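Local coordinates for protein phosphoribosylformylglycinamidine synthase 2 (Thermus thermophilus, PDB 3VIU) that belongs to the PurM-like (AIR synthase related) family and binds adenosine-5'-diphosphate and magnesium in a single chain built from two tandem copies of that fold, at residues 44-49 with 364-369; 490-495 with 524-529; 48-53 with 500-505. All coordinates share one frame; numbering follows the deposited sequence.

Contact 1. Residues 44-49 with 364-369; sequences YKNSRP and PTYVRV. With ADP (adenosine-5'-diphosphate), chain B.
The guanidinium group of Arg48 carries the methyl group of Thr365 over one face. CG2 sits 3.2 Å from Arg48 NH2, above the plane and displaced toward its rim. The phenol ring of Tyr366 is approached differently. The side-chain amide of Asn46, whose two ends may be exchanged in the model, comes to the ring edge, its plane 48° from that of the ring. CA of Tyr366 lies at the edge of the Arg368 guanidinium. The Asn46 amide comes too close to that group in the model, so its turn is doubtful.

Lys45 runs alongside the Tyr366 side chain in the same direction. Its CD comes 4.1 Å from Tyr366 CE2. Both polar ends go to Glu14, which forms a salt bridge with Lys45 NZ and a hydrogen bond with Tyr366 OH. The bend of the lysine chain at chi3 (-59°) turns its end after it has passed Pro364 O.

One backbone hydrogen bond joins the segments, from Tyr366 N to Lys45 O at 2.9 Å. The donor stands above the carbonyl plane, 39° out of it. The same oxygen is met by Thr365 CA in a CH...O contact. Pro49 packs its CG against Thr365 CB at 3.6 Å. Arg48 is held at its polar end by the carbonyl oxygens of Ala43 and Ala363.

Tyr44 makes no contact with 364-369; its ring serves the nucleotide, CE2 lying 3.2 Å from N7 of ADP. The contact thus lays an extended linking segment along the turn between helices 40-43 and 48-51, beside the nucleotide pocket.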
loop_
_atom_site.group_PDB
_atom_site.type_symbol
_atom_site.label_atom_id
_atom_site.label_comp_id
_atom_site.label_asym_id
_atom_site.label_seq_id
_atom_site.Cartn_x
_atom_site.Cartn_y
_atom_site.Cartn_z
ATOM N N TYR A 44 9.210 0.607 -16.146
ATOM C CA TYR A 44 7.999 -0.214 -16.158
ATOM C C TYR A 44 7.779 -0.802 -17.555
ATOM O O TYR A 44 6.656 -0.861 -18.044
ATOM C CB TYR A 44 6.784 0.641 -15.787
ATOM C CG TYR A 44 6.703 1.005 -14.329
ATOM C CD1 TYR A 44 7.714 1.748 -13.704
ATOM C CD2 TYR A 44 5.633 0.567 -13.551
ATOM C CE1 TYR A 44 7.658 2.033 -12.338
ATOM C CE2 TYR A 44 5.573 0.842 -12.194
ATOM C CZ TYR A 44 6.581 1.569 -11.591
ATOM O OH TYR A 44 6.505 1.802 -10.241
ATOM N N LYS A 45 8.859 -1.238 -18.187
ATOM C CA LYS A 45 8.806 -1.778 -19.535
ATOM C C LYS A 45 7.838 -2.934 -19.801
ATOM O O LYS A 45 7.184 -2.962 -20.839
ATOM C CB LYS A 45 10.219 -2.156 -19.974
ATOM C CG LYS A 45 11.137 -0.946 -20.114
ATOM C CD LYS A 45 12.536 -1.322 -20.597
ATOM C CE LYS A 45 13.209 -2.305 -19.644
ATOM N NZ LYS A 45 14.654 -2.480 -19.948
ATOM N N ASN A 46 7.723 -3.875 -18.875
ATOM C CA ASN A 46 6.830 -5.003 -19.094
ATOM C C ASN A 46 5.432 -4.856 -18.516
ATOM O O ASN A 46 4.553 -5.664 -18.819
ATOM C CB ASN A 46 7.463 -6.278 -18.550
ATOM C CG ASN A 46 8.716 -6.663 -19.302
ATOM O OD1 ASN A 46 9.777 -6.052 -19.138
ATOM N ND2 ASN A 46 8.600 -7.672 -20.144
ATOM N N SER A 47 5.216 -3.824 -17.708
ATOM C CA SER A 47 3.917 -3.619 -17.075
ATOM C C SER A 47 3.051 -2.513 -17.659
ATOM O O SER A 47 1.829 -2.577 -17.547
ATOM C CB SER A 47 4.094 -3.357 -15.574
ATOM O OG SER A 47 4.798 -2.150 -15.353
ATOM N N ARG A 48 3.666 -1.504 -18.274
ATOM C CA ARG A 48 2.898 -0.400 -18.846
ATOM C C ARG A 48 1.765 -0.835 -19.775
ATOM O O ARG A 48 0.621 -0.441 -19.576
ATOM C CB ARG A 48 3.826 0.585 -19.569
ATOM C CG ARG A 48 4.165 1.841 -18.744
ATOM C CD ARG A 48 5.586 2.352 -19.020
ATOM N NE ARG A 48 5.785 2.790 -20.401
ATOM C CZ ARG A 48 6.974 3.021 -20.951
ATOM N NH1 ARG A 48 8.085 2.858 -20.242
ATOM N NH2 ARG A 48 7.056 3.422 -22.214
ATOM N N PRO A 49 2.060 -1.670 -20.785
ATOM C CA PRO A 49 1.022 -2.124 -21.717
ATOM C C PRO A 49 -0.222 -2.701 -21.036
ATOM O O PRO A 49 -1.332 -2.570 -21.552
ATOM C CB PRO A 49 1.748 -3.178 -22.553
ATOM C CG PRO A 49 3.149 -2.713 -22.542
ATOM C CD PRO A 49 3.349 -2.308 -21.104
ATOM N N PRO A 364 11.218 1.719 -24.275
ATOM C CA PRO A 364 10.452 0.683 -24.979
ATOM C C PRO A 364 9.680 -0.192 -24.002
ATOM O O PRO A 364 10.135 -0.428 -22.886
ATOM C CB PRO A 364 11.530 -0.121 -25.703
ATOM C CG PRO A 364 12.687 0.850 -25.821
ATOM C CD PRO A 364 12.665 1.554 -24.503
ATOM N N THR A 365 8.508 -0.661 -24.420
ATOM C CA THR A 365 7.698 -1.544 -23.587
ATOM C C THR A 365 7.650 -2.902 -24.269
ATOM O O THR A 365 7.922 -3.015 -25.464
ATOM C CB THR A 365 6.255 -1.023 -23.404
ATOM O OG1 THR A 365 5.611 -0.913 -24.678
ATOM C CG2 THR A 365 6.270 0.332 -22.709
ATOM N N TYR A 366 7.311 -3.939 -23.515
ATOM C CA TYR A 366 7.269 -5.269 -24.096
ATOM C C TYR A 366 5.976 -6.026 -23.811
ATOM O O TYR A 366 5.372 -5.892 -22.745
ATOM C CB TYR A 366 8.471 -6.086 -23.605
ATOM C CG TYR A 366 9.816 -5.449 -23.894
ATOM C CD1 TYR A 366 10.238 -5.227 -25.206
ATOM C CD2 TYR A 366 10.661 -5.058 -22.857
ATOM C CE1 TYR A 366 11.465 -4.629 -25.479
ATOM C CE2 TYR A 366 11.898 -4.458 -23.118
ATOM C CZ TYR A 366 12.291 -4.248 -24.432
ATOM O OH TYR A 366 13.507 -3.664 -24.699
ATOM N N VAL A 367 5.552 -6.811 -24.791
ATOM C CA VAL A 367 4.355 -7.619 -24.655
ATOM C C VAL A 367 4.795 -9.066 -24.800
ATOM O O VAL A 367 5.651 -9.379 -25.629
ATOM C CB VAL A 367 3.318 -7.279 -25.739
ATOM C CG1 VAL A 367 2.301 -8.398 -25.861
ATOM C CG2 VAL A 367 2.614 -5.976 -25.380
ATOM N N ARG A 368 4.223 -9.941 -23.982
ATOM C CA ARG A 368 4.566 -11.354 -24.031
ATOM C C ARG A 368 3.316 -12.199 -24.054
ATOM O O ARG A 368 2.197 -11.684 -23.996
ATOM C CB ARG A 368 5.400 -11.746 -22.810
ATOM C CG ARG A 368 6.830 -11.261 -22.849
ATOM C CD ARG A 368 7.439 -11.239 -21.460
ATOM N NE ARG A 368 8.808 -10.737 -21.471
ATOM C CZ ARG A 368 9.180 -9.594 -22.036
ATOM N NH1 ARG A 368 8.279 -8.837 -22.641
ATOM N NH2 ARG A 368 10.447 -9.200 -21.990
ATOM N N VAL A 369 3.517 -13.507 -24.147
ATOM C CA VAL A 369 2.411 -14.446 -24.137
ATOM C C VAL A 369 2.492 -15.200 -22.823
ATOM O O VAL A 369 3.432 -15.957 -22.579
ATOM C CB VAL A 369 2.484 -15.444 -25.313
ATOM C CG1 VAL A 369 2.172 -14.723 -26.620
ATOM C CG2 VAL A 369 3.868 -16.085 -25.372
HETATM P PB ADP B . 8.593 7.177 -7.592
HETATM O O1B ADP B . 9.798 6.581 -8.233
HETATM O O2B ADP B . 8.208 6.320 -6.285
HETATM O O3B ADP B . 8.942 8.772 -7.170
HETATM P PA ADP B . 7.442 5.996 -9.766
HETATM O O1A ADP B . 8.207 6.509 -10.935
HETATM O O2A ADP B . 8.207 4.696 -9.171
HETATM O O3A ADP B . 7.323 7.175 -8.629
HETATM O "O5'" ADP B . 5.933 5.526 -10.181
HETATM C "C5'" ADP B . 5.683 5.868 -11.558
HETATM C "C4'" ADP B . 4.283 6.510 -11.783
HETATM O "O4'" ADP B . 3.334 5.527 -12.307
HETATM C "C3'" ADP B . 3.625 7.079 -10.499
HETATM O "O3'" ADP B . 2.833 8.226 -10.834
HETATM C "C2'" ADP B . 2.787 5.909 -9.987
HETATM O "O2'" ADP B . 1.704 6.339 -9.157
HETATM C "C1'" ADP B . 2.329 5.222 -11.276
HETATM N N9 ADP B . 2.189 3.770 -11.097
HETATM C C8 ADP B . 3.204 2.857 -11.038
HETATM N N7 ADP B . 2.729 1.656 -10.875
HETATM C C5 ADP B . 1.382 1.714 -10.817
HETATM C C6 ADP B . 0.342 0.761 -10.656
HETATM N N6 ADP B . 0.637 -0.583 -10.514
HETATM N N1 ADP B . -0.938 1.193 -10.644
HETATM C C2 ADP B . -1.245 2.493 -10.780
HETATM N N3 ADP B . -0.297 3.419 -10.934
HETATM C C4 ADP B . 1.010 3.079 -10.958
#

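Contact 2. Residues 490-495 with 524-529; sequences GSPETP and VSLYNE. With ADP (adenosine-5'-diphosphate), chain B; PO4 (phosphate ion), chain C.
Ser491 N gives its hydrogen to Glu529 OE1 at 2.7 Å, a short bond that ties the 490-495 loop to the start of strand 529-530. The nitrogen comes from above the carboxylate plane, 46° out of it. CG of Glu529 stands between its backbone N and carbonyl carbon (chi1 73°), and from there the chain runs extended to Ser491. A water also donates to Glu529 OE1. It donates to Ser491 O as well and accepts from Thr494 OG1, so it links three groups of the contact. A second, weak bond runs from Tyr527 N to Gly490 O at 3.2 Å.

Pro492 CD lies over one face of the Tyr527 ring, 3.9 Å from the ring centroid, in a CH-pi contact. Its CG meets Leu526 CD1 at 4.0 Å. Another water bridges Glu493 OE2 and Tyr527 OH, while Glu493 OE1 is taken by a salt bridge to Arg368.

Asn528 ND2 donates to Ser525 OG at 3.0 Å and also bonds to Leu489 O. Ser525 OG in turn donates to the phosphate ion at O3, 2.6 Å away.

Ser491 OG appears to accept from Glu493 N, as in an ST turn, though its place in the model is less sure. Asn528 centres an inverse gamma turn, and Thr494 N-caps helix 495-515. The two segments follow the C-terminal ends of parallel neighbours 479-488 and 519-525; helix 495-515 makes the beta-alpha-beta crossover between these strands in the second PurM-like N-terminal domain.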
loop_
_atom_site.group_PDB
_atom_site.type_symbol
_atom_site.label_atom_id
_atom_site.label_comp_id
_atom_site.label_asym_id
_atom_site.label_seq_id
_atom_site.Cartn_x
_atom_site.Cartn_y
_atom_site.Cartn_z
ATOM N N GLY A 490 7.036 -12.044 -9.695
ATOM C CA GLY A 490 8.298 -12.609 -10.109
ATOM C C GLY A 490 8.650 -11.995 -11.443
ATOM O O GLY A 490 8.056 -10.996 -11.860
ATOM N N SER A 491 9.617 -12.596 -12.118
ATOM C CA SER A 491 10.054 -12.110 -13.413
ATOM C C SER A 491 8.940 -12.224 -14.448
ATOM O O SER A 491 8.198 -13.214 -14.475
ATOM C CB SER A 491 11.261 -12.914 -13.883
ATOM O OG SER A 491 11.575 -12.585 -15.220
ATOM N N PRO A 492 8.803 -11.203 -15.307
ATOM C CA PRO A 492 7.784 -11.173 -16.357
ATOM C C PRO A 492 8.307 -11.885 -17.611
ATOM O O PRO A 492 7.583 -12.046 -18.595
ATOM C CB PRO A 492 7.593 -9.685 -16.592
ATOM C CG PRO A 492 8.999 -9.182 -16.469
ATOM C CD PRO A 492 9.490 -9.902 -15.219
ATOM N N GLU A 493 9.572 -12.293 -17.561
ATOM C CA GLU A 493 10.206 -12.981 -18.676
ATOM C C GLU A 493 9.458 -14.277 -18.952
ATOM O O GLU A 493 8.812 -14.421 -19.989
ATOM C CB GLU A 493 11.666 -13.302 -18.348
ATOM C CG GLU A 493 12.479 -12.123 -17.822
ATOM C CD GLU A 493 12.820 -11.106 -18.888
ATOM O OE1 GLU A 493 11.894 -10.651 -19.590
ATOM O OE2 GLU A 493 14.013 -10.758 -19.017
ATOM N N THR A 494 9.539 -15.219 -18.019
ATOM C CA THR A 494 8.859 -16.498 -18.179
ATOM C C THR A 494 7.347 -16.327 -18.381
ATOM O O THR A 494 6.732 -15.413 -17.828
ATOM C CB THR A 494 9.082 -17.405 -16.950
ATOM O OG1 THR A 494 8.336 -16.897 -15.836
ATOM C CG2 THR A 494 10.560 -17.455 -16.588
ATOM N N PRO A 495 6.732 -17.211 -19.186
ATOM C CA PRO A 495 5.292 -17.161 -19.459
ATOM C C PRO A 495 4.441 -17.234 -18.185
ATOM O O PRO A 495 3.413 -16.570 -18.092
ATOM C CB PRO A 495 5.067 -18.373 -20.363
ATOM C CG PRO A 495 6.371 -18.505 -21.079
ATOM C CD PRO A 495 7.378 -18.274 -19.975
ATOM N N VAL A 524 4.958 -0.913 -9.001
ATOM C CA VAL A 524 5.145 -2.222 -9.603
ATOM C C VAL A 524 6.556 -2.690 -9.342
ATOM O O VAL A 524 7.511 -2.039 -9.747
ATOM C CB VAL A 524 4.915 -2.202 -11.136
ATOM C CG1 VAL A 524 5.255 -3.565 -11.740
ATOM C CG2 VAL A 524 3.477 -1.838 -11.434
ATOM N N SER A 525 6.678 -3.818 -8.655
ATOM C CA SER A 525 7.980 -4.402 -8.360
ATOM C C SER A 525 8.021 -5.781 -9.003
ATOM O O SER A 525 7.238 -6.660 -8.647
ATOM C CB SER A 525 8.185 -4.527 -6.852
ATOM O OG SER A 525 9.398 -5.195 -6.579
ATOM N N LEU A 526 8.924 -5.966 -9.960
ATOM C CA LEU A 526 9.044 -7.244 -10.651
ATOM C C LEU A 526 10.348 -7.950 -10.308
ATOM O O LEU A 526 11.173 -7.424 -9.559
ATOM C CB LEU A 526 8.963 -7.032 -12.162
ATOM C CG LEU A 526 7.674 -6.372 -12.648
ATOM C CD1 LEU A 526 7.750 -6.191 -14.146
ATOM C CD2 LEU A 526 6.460 -7.219 -12.256
ATOM N N TYR A 527 10.521 -9.147 -10.858
ATOM C CA TYR A 527 11.732 -9.932 -10.631
ATOM C C TYR A 527 11.899 -10.371 -9.182
ATOM O O TYR A 527 13.020 -10.555 -8.708
ATOM C CB TYR A 527 12.969 -9.137 -11.079
ATOM C CG TYR A 527 12.980 -8.849 -12.556
ATOM C CD1 TYR A 527 13.346 -9.835 -13.478
ATOM C CD2 TYR A 527 12.582 -7.606 -13.043
ATOM C CE1 TYR A 527 13.312 -9.591 -14.853
ATOM C CE2 TYR A 527 12.543 -7.349 -14.409
ATOM C CZ TYR A 527 12.908 -8.344 -15.310
ATOM O OH TYR A 527 12.859 -8.087 -16.661
ATOM N N ASN A 528 10.787 -10.528 -8.475
ATOM C CA ASN A 528 10.847 -10.983 -7.093
ATOM C C ASN A 528 10.800 -12.502 -7.107
ATOM O O ASN A 528 9.762 -13.107 -6.858
ATOM C CB ASN A 528 9.676 -10.417 -6.286
ATOM C CG ASN A 528 9.822 -8.933 -6.029
ATOM O OD1 ASN A 528 10.682 -8.518 -5.260
ATOM N ND2 ASN A 528 8.993 -8.123 -6.686
ATOM N N GLU A 529 11.934 -13.107 -7.438
ATOM C CA GLU A 529 12.052 -14.554 -7.486
ATOM C C GLU A 529 13.521 -14.931 -7.524
ATOM O O GLU A 529 14.374 -14.120 -7.882
ATOM C CB GLU A 529 11.348 -15.123 -8.730
ATOM C CG GLU A 529 12.065 -14.870 -10.052
ATOM C CD GLU A 529 11.361 -15.521 -11.243
ATOM O OE1 GLU A 529 10.203 -15.150 -11.521
ATOM O OE2 GLU A 529 11.959 -16.403 -11.901
HETATM P PB ADP B . 8.593 7.177 -7.592
HETATM O O1B ADP B . 9.798 6.581 -8.233
HETATM O O2B ADP B . 8.208 6.320 -6.285
HETATM O O3B ADP B . 8.942 8.772 -7.170
HETATM P PA ADP B . 7.442 5.996 -9.766
HETATM O O1A ADP B . 8.207 6.509 -10.935
HETATM O O2A ADP B . 8.207 4.696 -9.171
HETATM O O3A ADP B . 7.323 7.175 -8.629
HETATM O "O5'" ADP B . 5.933 5.526 -10.181
HETATM C "C5'" ADP B . 5.683 5.868 -11.558
HETATM C "C4'" ADP B . 4.283 6.510 -11.783
HETATM O "O4'" ADP B . 3.334 5.527 -12.307
HETATM C "C3'" ADP B . 3.625 7.079 -10.499
HETATM O "O3'" ADP B . 2.833 8.226 -10.834
HETATM C "C2'" ADP B . 2.787 5.909 -9.987
HETATM O "O2'" ADP B . 1.704 6.339 -9.157
HETATM C "C1'" ADP B . 2.329 5.222 -11.276
HETATM N N9 ADP B . 2.189 3.770 -11.097
HETATM C C8 ADP B . 3.204 2.857 -11.038
HETATM N N7 ADP B . 2.729 1.656 -10.875
HETATM C C5 ADP B . 1.382 1.714 -10.817
HETATM C C6 ADP B . 0.342 0.761 -10.656
HETATM N N6 ADP B . 0.637 -0.583 -10.514
HETATM N N1 ADP B . -0.938 1.193 -10.644
HETATM C C2 ADP B . -1.245 2.493 -10.780
HETATM N N3 ADP B . -0.297 3.419 -10.934
HETATM C C4 ADP B . 1.010 3.079 -10.958
HETATM P P PO4 C . 11.998 -3.138 -5.379
HETATM O O1 PO4 C . 10.965 -3.065 -4.322
HETATM O O2 PO4 C . 13.041 -4.112 -4.985
HETATM O O3 PO4 C . 11.374 -3.572 -6.650
HETATM O O4 PO4 C . 12.614 -1.798 -5.563
HETATM O O HOH W 1 9.185 -15.792 -13.658
HETATM O O HOH W 2 15.401 -8.711 -18.365
#

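Contact 3. Residues 48-53 with 500-505; sequences RPLLKA and ELAETI
The short helix 48-51 lies against helix 495-515, with the CA atoms of Leu50 and Ala502, and those of Leu51 and Ile505, each 6.8 Å apart. No hydrogen bond joins the two segments, and the contact is apolar.

Leu50 and Ile505 bury most of the surface. Leu50 points toward the longer helix, and its CD1 reaches Leu501 CD2 at 3.9 Å. The two leucine side chains run at a slant to each other. The same methyl group lies over the backbone of Ala502, 4.1 Å from its CA. Ile505 answers from the other helix with two branches. Its CD1 meets Leu50 CB at 3.5 Å, and its CG2 lies 3.4 Å from Leu50 O. CG1 is anti to the carbonyl carbon (chi1 -70°) and CG2 anti to the backbone N, which sets CG2 on the Leu50 carbonyl and sends the CD1 branch to Leu50 CB and Leu51.

CD1 of Ile505 also touches CD2 of Leu51 at 3.3 Å, a close approach between methyl groups. These two side chains cross at about a right angle. Leu51 is a residue of the ADP pocket. Ile505 also packs on Leu487, another residue of that pocket, in strand 479-488.

Within the longer helix, Glu500 O accepts from both Thr504 N and Thr504 OG1. The two donors reach it from opposite faces of its plane, the hydroxyl at 2.6 Å.

This is helix-on-helix packing. It joins a short helix from the N-terminal part of the chain to the crossover helix of the second PurM-like N-terminal domain, next to the ADP pocket.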
loop_
_atom_site.group_PDB
_atom_site.type_symbol
_atom_site.label_atom_id
_atom_site.label_comp_id
_atom_site.label_asym_id
_atom_site.label_seq_id
_atom_site.Cartn_x
_atom_site.Cartn_y
_atom_site.Cartn_z
ATOM N N ARG A 48 3.666 -1.504 -18.274
ATOM C CA ARG A 48 2.898 -0.400 -18.846
ATOM C C ARG A 48 1.765 -0.835 -19.775
ATOM O O ARG A 48 0.621 -0.441 -19.576
ATOM C CB ARG A 48 3.826 0.585 -19.569
ATOM C CG ARG A 48 4.165 1.841 -18.744
ATOM C CD ARG A 48 5.586 2.352 -19.020
ATOM N NE ARG A 48 5.785 2.790 -20.401
ATOM C CZ ARG A 48 6.974 3.021 -20.951
ATOM N NH1 ARG A 48 8.085 2.858 -20.242
ATOM N NH2 ARG A 48 7.056 3.422 -22.214
ATOM N N PRO A 49 2.060 -1.670 -20.785
ATOM C CA PRO A 49 1.022 -2.124 -21.717
ATOM C C PRO A 49 -0.222 -2.701 -21.036
ATOM O O PRO A 49 -1.332 -2.570 -21.552
ATOM C CB PRO A 49 1.748 -3.178 -22.553
ATOM C CG PRO A 49 3.149 -2.713 -22.542
ATOM C CD PRO A 49 3.349 -2.308 -21.104
ATOM N N LEU A 50 -0.034 -3.344 -19.885
ATOM C CA LEU A 50 -1.146 -3.952 -19.157
ATOM C C LEU A 50 -1.859 -2.981 -18.224
ATOM O O LEU A 50 -3.070 -3.085 -18.014
ATOM C CB LEU A 50 -0.642 -5.153 -18.347
ATOM C CG LEU A 50 0.017 -6.276 -19.151
ATOM C CD1 LEU A 50 0.781 -7.195 -18.224
ATOM C CD2 LEU A 50 -1.038 -7.040 -19.931
ATOM N N LEU A 51 -1.108 -2.036 -17.663
ATOM C CA LEU A 51 -1.671 -1.063 -16.726
ATOM C C LEU A 51 -2.640 -0.068 -17.369
ATOM O O LEU A 51 -3.398 0.605 -16.673
ATOM C CB LEU A 51 -0.539 -0.313 -16.007
ATOM C CG LEU A 51 0.306 -1.189 -15.069
ATOM C CD1 LEU A 51 1.527 -0.431 -14.575
ATOM C CD2 LEU A 51 -0.554 -1.640 -13.904
ATOM N N LYS A 52 -2.619 0.021 -18.694
ATOM C CA LYS A 52 -3.514 0.931 -19.396
ATOM C C LYS A 52 -4.969 0.516 -19.184
ATOM O O LYS A 52 -5.875 1.336 -19.289
ATOM C CB LYS A 52 -3.197 0.943 -20.895
ATOM C CG LYS A 52 -1.898 1.655 -21.269
ATOM C CD LYS A 52 -1.603 1.473 -22.751
ATOM C CE LYS A 52 -0.321 2.174 -23.167
ATOM N NZ LYS A 52 -0.403 3.650 -23.005
ATOM N N ALA A 53 -5.179 -0.756 -18.864
ATOM C CA ALA A 53 -6.516 -1.296 -18.652
ATOM C C ALA A 53 -7.229 -0.858 -17.374
ATOM O O ALA A 53 -8.455 -0.933 -17.303
ATOM C CB ALA A 53 -6.465 -2.821 -18.707
ATOM N N GLU A 500 0.936 -14.289 -14.343
ATOM C CA GLU A 500 0.535 -13.819 -13.024
ATOM C C GLU A 500 0.381 -12.296 -13.012
ATOM O O GLU A 500 -0.536 -11.761 -12.386
ATOM C CB GLU A 500 1.556 -14.270 -11.984
ATOM C CG GLU A 500 1.715 -15.774 -11.942
ATOM C CD GLU A 500 2.688 -16.244 -10.887
ATOM O OE1 GLU A 500 3.806 -15.704 -10.822
ATOM O OE2 GLU A 500 2.342 -17.170 -10.127
ATOM N N LEU A 501 1.273 -11.605 -13.712
ATOM C CA LEU A 501 1.214 -10.154 -13.779
ATOM C C LEU A 501 -0.038 -9.744 -14.536
ATOM O O LEU A 501 -0.750 -8.833 -14.134
ATOM C CB LEU A 501 2.445 -9.596 -14.494
ATOM C CG LEU A 501 2.425 -8.095 -14.816
ATOM C CD1 LEU A 501 2.415 -7.262 -13.530
ATOM C CD2 LEU A 501 3.641 -7.750 -15.659
ATOM N N ALA A 502 -0.305 -10.438 -15.632
ATOM C CA ALA A 502 -1.457 -10.132 -16.452
ATOM C C ALA A 502 -2.758 -10.406 -15.702
ATOM O O ALA A 502 -3.659 -9.565 -15.707
ATOM C CB ALA A 502 -1.394 -10.935 -17.755
ATOM N N GLU A 503 -2.857 -11.570 -15.058
ATOM C CA GLU A 503 -4.067 -11.914 -14.310
ATOM C C GLU A 503 -4.271 -10.977 -13.116
ATOM O O GLU A 503 -5.402 -10.633 -12.770
ATOM C CB GLU A 503 -3.996 -13.356 -13.811
ATOM C CG GLU A 503 -4.134 -14.408 -14.897
ATOM C CD GLU A 503 -5.536 -14.484 -15.435
ATOM O OE1 GLU A 503 -5.756 -14.105 -16.604
ATOM O OE2 GLU A 503 -6.425 -14.918 -14.673
ATOM N N THR A 504 -3.174 -10.573 -12.481
ATOM C CA THR A 504 -3.262 -9.680 -11.341
ATOM C C THR A 504 -3.877 -8.364 -11.801
ATOM O O THR A 504 -4.819 -7.860 -11.194
ATOM C CB THR A 504 -1.868 -9.428 -10.730
ATOM O OG1 THR A 504 -1.363 -10.657 -10.186
ATOM C CG2 THR A 504 -1.940 -8.374 -9.623
ATOM N N ILE A 505 -3.359 -7.810 -12.888
ATOM C CA ILE A 505 -3.903 -6.564 -13.393
ATOM C C ILE A 505 -5.368 -6.711 -13.853
ATOM O O ILE A 505 -6.189 -5.828 -13.603
ATOM C CB ILE A 505 -3.024 -6.002 -14.527
ATOM C CG1 ILE A 505 -1.689 -5.524 -13.927
ATOM C CG2 ILE A 505 -3.762 -4.875 -15.253
ATOM C CD1 ILE A 505 -0.745 -4.816 -14.893
#

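Contacts 1 and 3 share Arg48 and Pro49, and their centres are about 9 Å apart. Helix 48-51 therefore meets the 364-369 segment in one contact and helix 495-515 in the other. Contact 2 lies about 12 Å from each, centre to centre. It packs on contact 1, with Arg368 CD 3.0 Å from Pro492 O. Tyr44 CE2 also packs on Val524 CB at 3.3 Å. Val524 CG2 touches Leu51 CD1 of contact 3 at 4.0 Å. The segments of each contact include one ADP-pocket residue (Tyr44, Val524 and Leu51), although Tyr44 and Val524 do not touch the partner segment. Val524 CG2 comes 3.2 Å from N6 of ADP.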